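Local atomic coordinates of DUF4595 domain-containing protein (Bacteroides vulgatus, PDB entry 3TZG), a protein that is of unknown function but folds as a porin-like beta barrel, with a short helix and its flanking loops packed inside. Residues A[95-101]-A[182-186]; A[72-76]-A[190-194]; A[154-158]-A[174-178]. One frame throughout, in Å; residues are numbered along the deposited sequence.

Contact 1. Residues A[95-101]-A[182-186]; sequences KQTVYDY and DSFFY
Tyr99 of strand 95-101 and Tyr186 of helix 182-186 lie face against face in an offset stack, their planes only 7° apart and their ring centroids 4.3 Å from each other. The two phenols run alongside each other and point opposite ways, which sets CE1 of Tyr186 over the rim of the Tyr99 ring, 3.5 Å from Tyr99 CD1. Beyond the stack the Tyr186 hydroxyl donates a hydrogen bond to the hydroxyl of Tyr101, 2.8 Å between the two OH atoms, with Tyr101 OH lying in the plane of the Tyr186 ring, at its edge. At the other end Lys95 and Asp182 reach toward each other in a salt bridge. Lys95 NZ is 2.8 Å from Asp182 OD1, on the syn lone pair of that oxygen, and makes a weak second bond to Asp182 OD2. Lys95 reaches this far because its chain is fully extended, with CG anti to the backbone N (chi1 -172°). The strand belongs to the wall of a porin-like, antiparallel beta barrel, and its alternate side chains Lys95, Thr97 and Tyr99 turn inward to the helix lodged in the interior. Three hydroxyls on the strand side are tied to the wall: Thr97 OG1 to Ser110, Tyr99 OH to Ser78, and Tyr101 OH to the backbone oxygen of Ala75. Asp179, just before the helix, takes the Ser183 hydroxyl on its backbone oxygen, and its carboxylate adds a long, weak ion pair to Lys95.

Contact 2. Residues A[72-76]-A[190-194]; sequences KGKAR and NLGQL
The carboxamide of Gln193 lies against the peptide of Gly73: Gln193 CD is 3.3 Å from Gly73 O, and NE2 of the same amide is close to that oxygen too, but at an angle too poor for a hydrogen bond. An extended chain with CG anti to the backbone N (chi1 -156°) carries the amide there. Two residues along the strand from Lys74, the flat guanidinium of Arg76 has Lys74 CB over one face, offset toward the rim, and its NE bonds to the backbone oxygen of Gly71. The bond that joins the two segments is between backbones. Ala75 N donates to Leu191 O over 2.9 Å, nearly straight at the hydrogen (164°), although the donor stands tilted 33° from the carbonyl plane. The same oxygen also receives a CA-H...O contact from Lys74, its CA 3.3 Å away. Next to this bond, Ala75 CB meets Leu191 CB at 3.9 Å, a small apolar patch that Tyr186 and Phe68 extend. Lys74 and Gln193 cross at about a right angle, Lys74 CG passing 3.7 Å from Gln193 OE1. Lys74 runs out extended along Gly192 O, and its charged end makes a cation-pi contact with Tyr101.

Residues 190-194 leave helix 181-188 through a Schellman motif at Asn190, which is also the first residue of a type I beta turn running to Gln193. Gln193 N to Asn190 O closes the turn, and Asn190 OD1 reaches past it to accept Leu194 N at 2.9 Å. Gly73 has positive phi in the hairpin between strands 63-71 and 74-85. The join thus combines one backbone bond with side-chain packing, and the exposed Gln193 is probably held more by van der Waals contact than by its polar end.

Contact 3. Residues A[154-158]-A[174-178]; sequences HTYYN and YVIDY
Tyr157, with CG anti to the carbonyl carbon (chi1 -63°), carries its hydroxyl over the backbone of 174-178, where OH sits 3.4 Å from Ile176 CA and 3.0 Å from Asp177 N, the latter near the plane of the ring. The side chains of Tyr157 and Ile176 cross at about a right angle, Ile176 CB packing 4.2 Å from Tyr157 CZ. A water 2.7 Å from Tyr157 OH donates to Val175 O and so bridges the phenol to the loop backbone. Thr155, two residues earlier on the same side of the strand, points OG1 at Asp177 OD1 over 3.2 Å, a weak bond whose proton has another acceptor within reach. A second water is 3.0 Å from Asp177 OD2, to which it probably donates, and is linked weakly to Thr155 OG1. A leucine in place of Tyr157 would probably leave the water on Val175 O without its phenol partner and open a gap against Ile176. The strand pairs with strands 136-145 and 199-208 in the barrel wall, whereas the loop leads into helix 181-188: Ile176 packs on Phe187 of that helix, Val175 on strand 227-235, and Asp177 O accepts a bond from Tyr128 OH.

In the fold
All three contacts tie the barrel wall to the interior segment formed by helix 181-188 and the chain on either side of it. Contact 1, on the helix itself, is buried and combines a charge pair with aromatic stacking; contact 3, on the incoming loop, is also buried but more polar, with hydroxyls, a carboxylate and two bridging waters. Contact 2, on the outgoing turn, lies nearer the surface and is held by one backbone bond and the packing of aliphatic side-chain parts. Contacts 1 and 2 have centres about 10 Å apart and use the neighbouring strands 90-102 and 74-85. Contact 3 reaches a separate part of the wall, but Tyr174 and Tyr178 pack on Phe184 and so join it to contact 1.

Contact 1. Residues A[95-101]-A[182-186]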
loop_
_atom_site.group_PDB
_atom_site.type_symbol
_atom_site.label_atom_id
_atom_site.label_comp_id
_atom_site.label_asym_id
_atom_site.label_seq_id
_atom_site.Cartn_x
_atom_site.Cartn_y
_atom_site.Cartn_z
ATOM N N LYS A 95 -9.644 9.139 9.652
ATOM C CA LYS A 95 -8.749 9.533 8.573
ATOM C C LYS A 95 -9.539 10.028 7.362
ATOM O O LYS A 95 -10.415 9.329 6.853
ATOM C CB LYS A 95 -7.846 8.361 8.178
ATOM C CG LYS A 95 -6.745 8.735 7.199
ATOM C CD LYS A 95 -6.019 7.485 6.755
ATOM C CE LYS A 95 -4.913 7.732 5.783
ATOM N NZ LYS A 95 -4.147 6.505 5.489
ATOM N N GLN A 96 -9.224 11.243 6.922
ATOM C CA GLN A 96 -9.808 11.865 5.739
ATOM C C GLN A 96 -8.735 12.045 4.670
ATOM O O GLN A 96 -7.751 12.761 4.880
ATOM C CB GLN A 96 -10.458 13.192 6.084
ATOM C CG GLN A 96 -11.818 13.055 6.663
ATOM C CD GLN A 96 -12.406 14.365 7.109
ATOM O OE1 GLN A 96 -11.753 15.406 7.149
ATOM N NE2 GLN A 96 -13.663 14.338 7.475
ATOM N N THR A 97 -8.924 11.401 3.533
ATOM C CA THR A 97 -7.924 11.449 2.480
ATOM C C THR A 97 -8.529 11.900 1.151
ATOM O O THR A 97 -9.697 11.602 0.863
ATOM C CB THR A 97 -7.285 10.053 2.342
ATOM O OG1 THR A 97 -6.632 9.761 3.571
ATOM C CG2 THR A 97 -6.268 9.981 1.220
ATOM N N VAL A 98 -7.699 12.598 0.346
ATOM C CA VAL A 98 -8.011 13.041 -1.006
ATOM C C VAL A 98 -6.863 12.594 -1.928
ATOM O O VAL A 98 -5.690 12.629 -1.549
ATOM C CB VAL A 98 -8.316 14.558 -1.131
ATOM C CG1 VAL A 98 -9.656 14.889 -0.491
ATOM C CG2 VAL A 98 -7.188 15.432 -0.559
ATOM N N TYR A 99 -7.234 12.109 -3.117
ATOM C CA TYR A 99 -6.334 11.617 -4.177
ATOM C C TYR A 99 -6.375 12.611 -5.366
ATOM O O TYR A 99 -7.461 12.918 -5.865
ATOM C CB TYR A 99 -6.751 10.179 -4.602
ATOM C CG TYR A 99 -6.844 9.206 -3.439
ATOM C CD1 TYR A 99 -5.702 8.630 -2.896
ATOM C CD2 TYR A 99 -8.069 8.894 -2.860
ATOM C CE1 TYR A 99 -5.770 7.799 -1.780
ATOM C CE2 TYR A 99 -8.153 8.028 -1.761
ATOM C CZ TYR A 99 -6.999 7.492 -1.215
ATOM O OH TYR A 99 -7.044 6.663 -0.107
ATOM N N ASP A 100 -5.214 13.189 -5.746
ATOM C CA ASP A 100 -5.112 14.132 -6.871
ATOM C C ASP A 100 -4.079 13.647 -7.859
ATOM O O ASP A 100 -3.017 13.131 -7.470
ATOM C CB ASP A 100 -4.797 15.536 -6.423
ATOM C CG ASP A 100 -5.983 16.152 -5.712
ATOM O OD1 ASP A 100 -6.851 16.760 -6.404
ATOM O OD2 ASP A 100 -6.056 16.027 -4.470
ATOM N N TYR A 101 -4.419 13.806 -9.154
ATOM C CA TYR A 101 -3.657 13.304 -10.290
ATOM C C TYR A 101 -3.301 14.429 -11.220
ATOM O O TYR A 101 -4.185 15.188 -11.569
ATOM C CB TYR A 101 -4.490 12.236 -11.027
ATOM C CG TYR A 101 -5.086 11.203 -10.099
ATOM C CD1 TYR A 101 -4.375 10.062 -9.747
ATOM C CD2 TYR A 101 -6.347 11.384 -9.541
ATOM C CE1 TYR A 101 -4.923 9.102 -8.897
ATOM C CE2 TYR A 101 -6.887 10.448 -8.657
ATOM C CZ TYR A 101 -6.185 9.292 -8.367
ATOM O OH TYR A 101 -6.698 8.379 -7.484
ATOM N N ASP A 182 -5.338 1.421 4.353
ATOM C CA ASP A 182 -6.233 1.934 3.322
ATOM C C ASP A 182 -5.423 2.253 2.052
ATOM O O ASP A 182 -5.881 1.952 0.948
ATOM C CB ASP A 182 -7.024 3.156 3.815
ATOM C CG ASP A 182 -6.202 4.278 4.383
ATOM O OD1 ASP A 182 -5.454 4.028 5.366
ATOM O OD2 ASP A 182 -6.363 5.432 3.905
ATOM N N SER A 183 -4.192 2.785 2.207
ATOM C CA SER A 183 -3.327 3.068 1.064
ATOM C C SER A 183 -2.842 1.752 0.442
ATOM O O SER A 183 -2.727 1.661 -0.790
ATOM C CB SER A 183 -2.158 3.956 1.466
ATOM O OG SER A 183 -2.511 5.335 1.558
ATOM N N PHE A 184 -2.611 0.707 1.290
ATOM C CA PHE A 184 -2.232 -0.611 0.806
ATOM C C PHE A 184 -3.276 -1.088 -0.210
ATOM O O PHE A 184 -2.922 -1.367 -1.360
ATOM C CB PHE A 184 -2.082 -1.604 1.966
ATOM C CG PHE A 184 -2.017 -3.043 1.523
ATOM C CD1 PHE A 184 -0.839 -3.578 1.026
ATOM C CD2 PHE A 184 -3.149 -3.858 1.573
ATOM C CE1 PHE A 184 -0.784 -4.906 0.613
ATOM C CE2 PHE A 184 -3.091 -5.192 1.151
ATOM C CZ PHE A 184 -1.909 -5.707 0.690
ATOM N N PHE A 185 -4.572 -1.112 0.201
ATOM C CA PHE A 185 -5.682 -1.529 -0.645
ATOM C C PHE A 185 -5.860 -0.595 -1.858
ATOM O O PHE A 185 -6.123 -1.087 -2.966
ATOM C CB PHE A 185 -6.970 -1.612 0.165
ATOM C CG PHE A 185 -6.993 -2.851 1.021
ATOM C CD1 PHE A 185 -6.925 -4.120 0.445
ATOM C CD2 PHE A 185 -7.058 -2.760 2.409
ATOM C CE1 PHE A 185 -6.909 -5.266 1.248
ATOM C CE2 PHE A 185 -7.047 -3.910 3.205
ATOM C CZ PHE A 185 -6.971 -5.151 2.617
ATOM N N TYR A 186 -5.649 0.719 -1.669
ATOM C CA TYR A 186 -5.723 1.684 -2.760
ATOM C C TYR A 186 -4.787 1.295 -3.904
ATOM O O TYR A 186 -5.213 1.350 -5.050
ATOM C CB TYR A 186 -5.383 3.094 -2.259
ATOM C CG TYR A 186 -5.186 4.110 -3.364
ATOM C CD1 TYR A 186 -6.269 4.796 -3.912
ATOM C CD2 TYR A 186 -3.914 4.404 -3.847
ATOM C CE1 TYR A 186 -6.087 5.765 -4.900
ATOM C CE2 TYR A 186 -3.719 5.370 -4.835
ATOM C CZ TYR A 186 -4.807 6.054 -5.351
ATOM O OH TYR A 186 -4.615 6.992 -6.325
#

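Contact 2. Residues A[72-76]-A[190-194]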
loop_
_atom_site.group_PDB
_atom_site.type_symbol
_atom_site.label_atom_id
_atom_site.label_comp_id
_atom_site.label_asym_id
_atom_site.label_seq_id
_atom_site.Cartn_x
_atom_site.Cartn_y
_atom_site.Cartn_z
ATOM N N LYS A 72 -15.039 9.140 -12.163
ATOM C CA LYS A 72 -14.433 9.079 -13.504
ATOM C C LYS A 72 -13.317 8.006 -13.543
ATOM O O LYS A 72 -12.202 8.265 -14.033
ATOM C CB LYS A 72 -13.875 10.455 -13.961
ATOM C CG LYS A 72 -14.820 11.658 -13.875
ATOM C CD LYS A 72 -15.605 11.920 -15.142
ATOM C CE LYS A 72 -15.991 13.382 -15.325
ATOM N NZ LYS A 72 -16.924 13.884 -14.280
ATOM N N GLY A 73 -13.635 6.839 -12.976
ATOM C CA GLY A 73 -12.762 5.669 -12.964
ATOM C C GLY A 73 -11.594 5.640 -12.004
ATOM O O GLY A 73 -10.742 4.756 -12.131
ATOM N N LYS A 74 -11.536 6.566 -11.030
ATOM C CA LYS A 74 -10.452 6.630 -10.026
ATOM C C LYS A 74 -10.940 7.024 -8.656
ATOM O O LYS A 74 -11.861 7.846 -8.554
ATOM C CB LYS A 74 -9.378 7.661 -10.427
ATOM C CG LYS A 74 -8.716 7.496 -11.778
ATOM C CD LYS A 74 -7.812 8.671 -12.005
ATOM C CE LYS A 74 -7.057 8.574 -13.290
ATOM N NZ LYS A 74 -6.186 9.756 -13.477
ATOM N N ALA A 75 -10.283 6.528 -7.594
ATOM C CA ALA A 75 -10.613 7.014 -6.247
ATOM C C ALA A 75 -10.269 8.514 -6.175
ATOM O O ALA A 75 -9.190 8.932 -6.624
ATOM C CB ALA A 75 -9.877 6.230 -5.175
ATOM N N ARG A 76 -11.230 9.325 -5.714
ATOM C CA ARG A 76 -11.045 10.764 -5.646
ATOM C C ARG A 76 -10.801 11.221 -4.206
ATOM O O ARG A 76 -10.139 12.240 -3.986
ATOM C CB ARG A 76 -12.264 11.472 -6.245
ATOM C CG ARG A 76 -12.481 11.117 -7.710
ATOM C CD ARG A 76 -11.309 11.533 -8.570
ATOM N NE ARG A 76 -11.433 11.021 -9.931
ATOM C CZ ARG A 76 -10.607 11.331 -10.920
ATOM N NH1 ARG A 76 -9.581 12.145 -10.705
ATOM N NH2 ARG A 76 -10.803 10.836 -12.135
ATOM N N ASN A 190 -5.593 -1.172 -7.451
ATOM C CA ASN A 190 -5.335 -0.207 -8.528
ATOM C C ASN A 190 -6.478 0.843 -8.638
ATOM O O ASN A 190 -6.982 1.122 -9.745
ATOM C CB ASN A 190 -5.130 -0.918 -9.888
ATOM C CG ASN A 190 -4.447 -0.054 -10.928
ATOM O OD1 ASN A 190 -3.550 0.749 -10.625
ATOM N ND2 ASN A 190 -4.841 -0.218 -12.184
ATOM N N LEU A 191 -6.858 1.444 -7.489
ATOM C CA LEU A 191 -7.939 2.425 -7.472
ATOM C C LEU A 191 -7.468 3.759 -8.105
ATOM O O LEU A 191 -8.309 4.595 -8.475
ATOM C CB LEU A 191 -8.492 2.650 -6.056
ATOM C CG LEU A 191 -8.961 1.421 -5.269
ATOM C CD1 LEU A 191 -9.631 1.842 -3.971
ATOM C CD2 LEU A 191 -9.929 0.557 -6.064
ATOM N N GLY A 192 -6.147 3.914 -8.267
ATOM C CA GLY A 192 -5.565 5.086 -8.913
ATOM C C GLY A 192 -5.529 4.928 -10.427
ATOM O O GLY A 192 -5.154 5.866 -11.141
ATOM N N GLN A 193 -5.899 3.706 -10.926
ATOM C CA GLN A 193 -5.960 3.313 -12.340
ATOM C C GLN A 193 -4.583 3.618 -13.003
ATOM O O GLN A 193 -4.491 4.275 -14.035
ATOM C CB GLN A 193 -7.130 4.038 -13.006
ATOM C CG GLN A 193 -7.724 3.401 -14.232
ATOM C CD GLN A 193 -8.855 4.274 -14.768
ATOM O OE1 GLN A 193 -8.729 5.508 -14.940
ATOM N NE2 GLN A 193 -9.998 3.654 -15.040
ATOM N N LEU A 194 -3.515 3.103 -12.376
ATOM C CA LEU A 194 -2.120 3.220 -12.776
ATOM C C LEU A 194 -1.847 2.590 -14.145
ATOM O O LEU A 194 -2.292 1.476 -14.437
ATOM C CB LEU A 194 -1.233 2.552 -11.728
ATOM C CG LEU A 194 -0.820 3.336 -10.482
ATOM C CD1 LEU A 194 -1.988 4.015 -9.776
ATOM C CD2 LEU A 194 -0.064 2.428 -9.536
#

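Contact 3. Residues A[154-158]-A[174-178]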
loop_
_atom_site.group_PDB
_atom_site.type_symbol
_atom_site.label_atom_id
_atom_site.label_comp_id
_atom_site.label_asym_id
_atom_site.label_seq_id
_atom_site.Cartn_x
_atom_site.Cartn_y
_atom_site.Cartn_z
ATOM N N HIS A 154 12.256 10.471 1.474
ATOM C CA HIS A 154 12.329 10.381 0.038
ATOM C C HIS A 154 12.721 8.965 -0.289
ATOM O O HIS A 154 13.763 8.513 0.199
ATOM C CB HIS A 154 13.308 11.402 -0.513
ATOM C CG HIS A 154 13.091 11.790 -1.942
ATOM N ND1 HIS A 154 13.316 13.085 -2.368
ATOM C CD2 HIS A 154 12.663 11.051 -2.993
ATOM C CE1 HIS A 154 13.073 13.088 -3.666
ATOM N NE2 HIS A 154 12.670 11.886 -4.093
ATOM N N THR A 155 11.867 8.235 -1.042
ATOM C CA THR A 155 12.104 6.830 -1.425
ATOM C C THR A 155 12.399 6.735 -2.957
ATOM O O THR A 155 11.695 7.336 -3.764
ATOM C CB THR A 155 10.916 5.977 -1.016
ATOM O OG1 THR A 155 10.639 6.161 0.370
ATOM C CG2 THR A 155 11.138 4.539 -1.266
ATOM N N TYR A 156 13.469 6.021 -3.338
ATOM C CA TYR A 156 13.849 5.873 -4.748
ATOM C C TYR A 156 13.757 4.396 -5.147
ATOM O O TYR A 156 14.177 3.539 -4.379
ATOM C CB TYR A 156 15.268 6.440 -5.011
ATOM C CG TYR A 156 15.454 7.884 -4.600
ATOM C CD1 TYR A 156 15.822 8.221 -3.296
ATOM C CD2 TYR A 156 15.307 8.916 -5.519
ATOM C CE1 TYR A 156 16.054 9.544 -2.928
ATOM C CE2 TYR A 156 15.497 10.251 -5.148
ATOM C CZ TYR A 156 15.881 10.556 -3.854
ATOM O OH TYR A 156 16.039 11.868 -3.462
ATOM N N TYR A 157 13.212 4.094 -6.338
ATOM C CA TYR A 157 13.047 2.702 -6.801
ATOM C C TYR A 157 13.837 2.428 -8.054
ATOM O O TYR A 157 13.770 3.191 -9.019
ATOM C CB TYR A 157 11.558 2.371 -7.073
ATOM C CG TYR A 157 10.701 2.454 -5.837
ATOM C CD1 TYR A 157 10.628 1.389 -4.946
ATOM C CD2 TYR A 157 10.044 3.628 -5.504
ATOM C CE1 TYR A 157 9.903 1.484 -3.761
ATOM C CE2 TYR A 157 9.312 3.737 -4.323
ATOM C CZ TYR A 157 9.227 2.657 -3.462
ATOM O OH TYR A 157 8.491 2.759 -2.303
ATOM N N ASN A 158 14.523 1.292 -8.065
ATOM C CA ASN A 158 15.333 0.857 -9.204
ATOM C C ASN A 158 14.685 -0.384 -9.879
ATOM O O ASN A 158 14.265 -1.302 -9.180
ATOM C CB ASN A 158 16.755 0.560 -8.748
ATOM C CG ASN A 158 17.652 0.173 -9.880
ATOM O OD1 ASN A 158 17.691 -0.993 -10.311
ATOM N ND2 ASN A 158 18.362 1.151 -10.417
ATOM N N TYR A 174 2.943 -4.611 -2.041
ATOM C CA TYR A 174 3.619 -5.367 -1.003
ATOM C C TYR A 174 5.031 -4.837 -0.762
ATOM O O TYR A 174 5.625 -5.242 0.240
ATOM C CB TYR A 174 3.648 -6.868 -1.342
ATOM C CG TYR A 174 2.297 -7.539 -1.185
ATOM C CD1 TYR A 174 1.751 -7.766 0.076
ATOM C CD2 TYR A 174 1.543 -7.904 -2.296
ATOM C CE1 TYR A 174 0.484 -8.323 0.228
ATOM C CE2 TYR A 174 0.269 -8.461 -2.157
ATOM C CZ TYR A 174 -0.256 -8.672 -0.891
ATOM O OH TYR A 174 -1.496 -9.264 -0.715
ATOM N N VAL A 175 5.556 -3.902 -1.613
ATOM C CA VAL A 175 6.918 -3.354 -1.435
ATOM C C VAL A 175 6.990 -1.797 -1.438
ATOM O O VAL A 175 7.979 -1.242 -0.943
ATOM C CB VAL A 175 7.901 -3.875 -2.501
ATOM C CG1 VAL A 175 8.080 -5.380 -2.405
ATOM C CG2 VAL A 175 7.504 -3.462 -3.916
ATOM N N ILE A 176 6.006 -1.098 -2.019
ATOM C CA ILE A 176 6.121 0.377 -2.098
ATOM C C ILE A 176 5.689 1.036 -0.770
ATOM O O ILE A 176 5.179 0.365 0.147
ATOM C CB ILE A 176 5.395 1.017 -3.303
ATOM C CG1 ILE A 176 3.867 0.940 -3.151
ATOM C CG2 ILE A 176 5.933 0.345 -4.596
ATOM C CD1 ILE A 176 3.062 1.515 -4.249
ATOM N N ASP A 177 6.030 2.350 -0.672
ATOM C CA ASP A 177 5.876 3.286 0.446
ATOM C C ASP A 177 4.511 3.901 0.458
ATOM O O ASP A 177 4.188 4.644 -0.460
ATOM C CB ASP A 177 6.924 4.398 0.273
ATOM C CG ASP A 177 7.526 4.930 1.540
ATOM O OD1 ASP A 177 8.526 4.343 2.011
ATOM O OD2 ASP A 177 7.046 5.968 2.031
ATOM N N TYR A 178 3.709 3.636 1.493
ATOM C CA TYR A 178 2.358 4.207 1.641
ATOM C C TYR A 178 2.044 4.443 3.144
ATOM O O TYR A 178 2.726 3.907 4.027
ATOM C CB TYR A 178 1.284 3.314 0.974
ATOM C CG TYR A 178 1.291 1.900 1.499
ATOM C CD1 TYR A 178 0.696 1.584 2.714
ATOM C CD2 TYR A 178 1.941 0.884 0.810
ATOM C CE1 TYR A 178 0.797 0.311 3.258
ATOM C CE2 TYR A 178 2.001 -0.407 1.320
ATOM C CZ TYR A 178 1.421 -0.693 2.546
ATOM O OH TYR A 178 1.465 -1.965 3.070
HETATM O O HOH W 1 8.386 8.527 1.055
HETATM O O HOH W 2 8.845 1.137 -0.122
#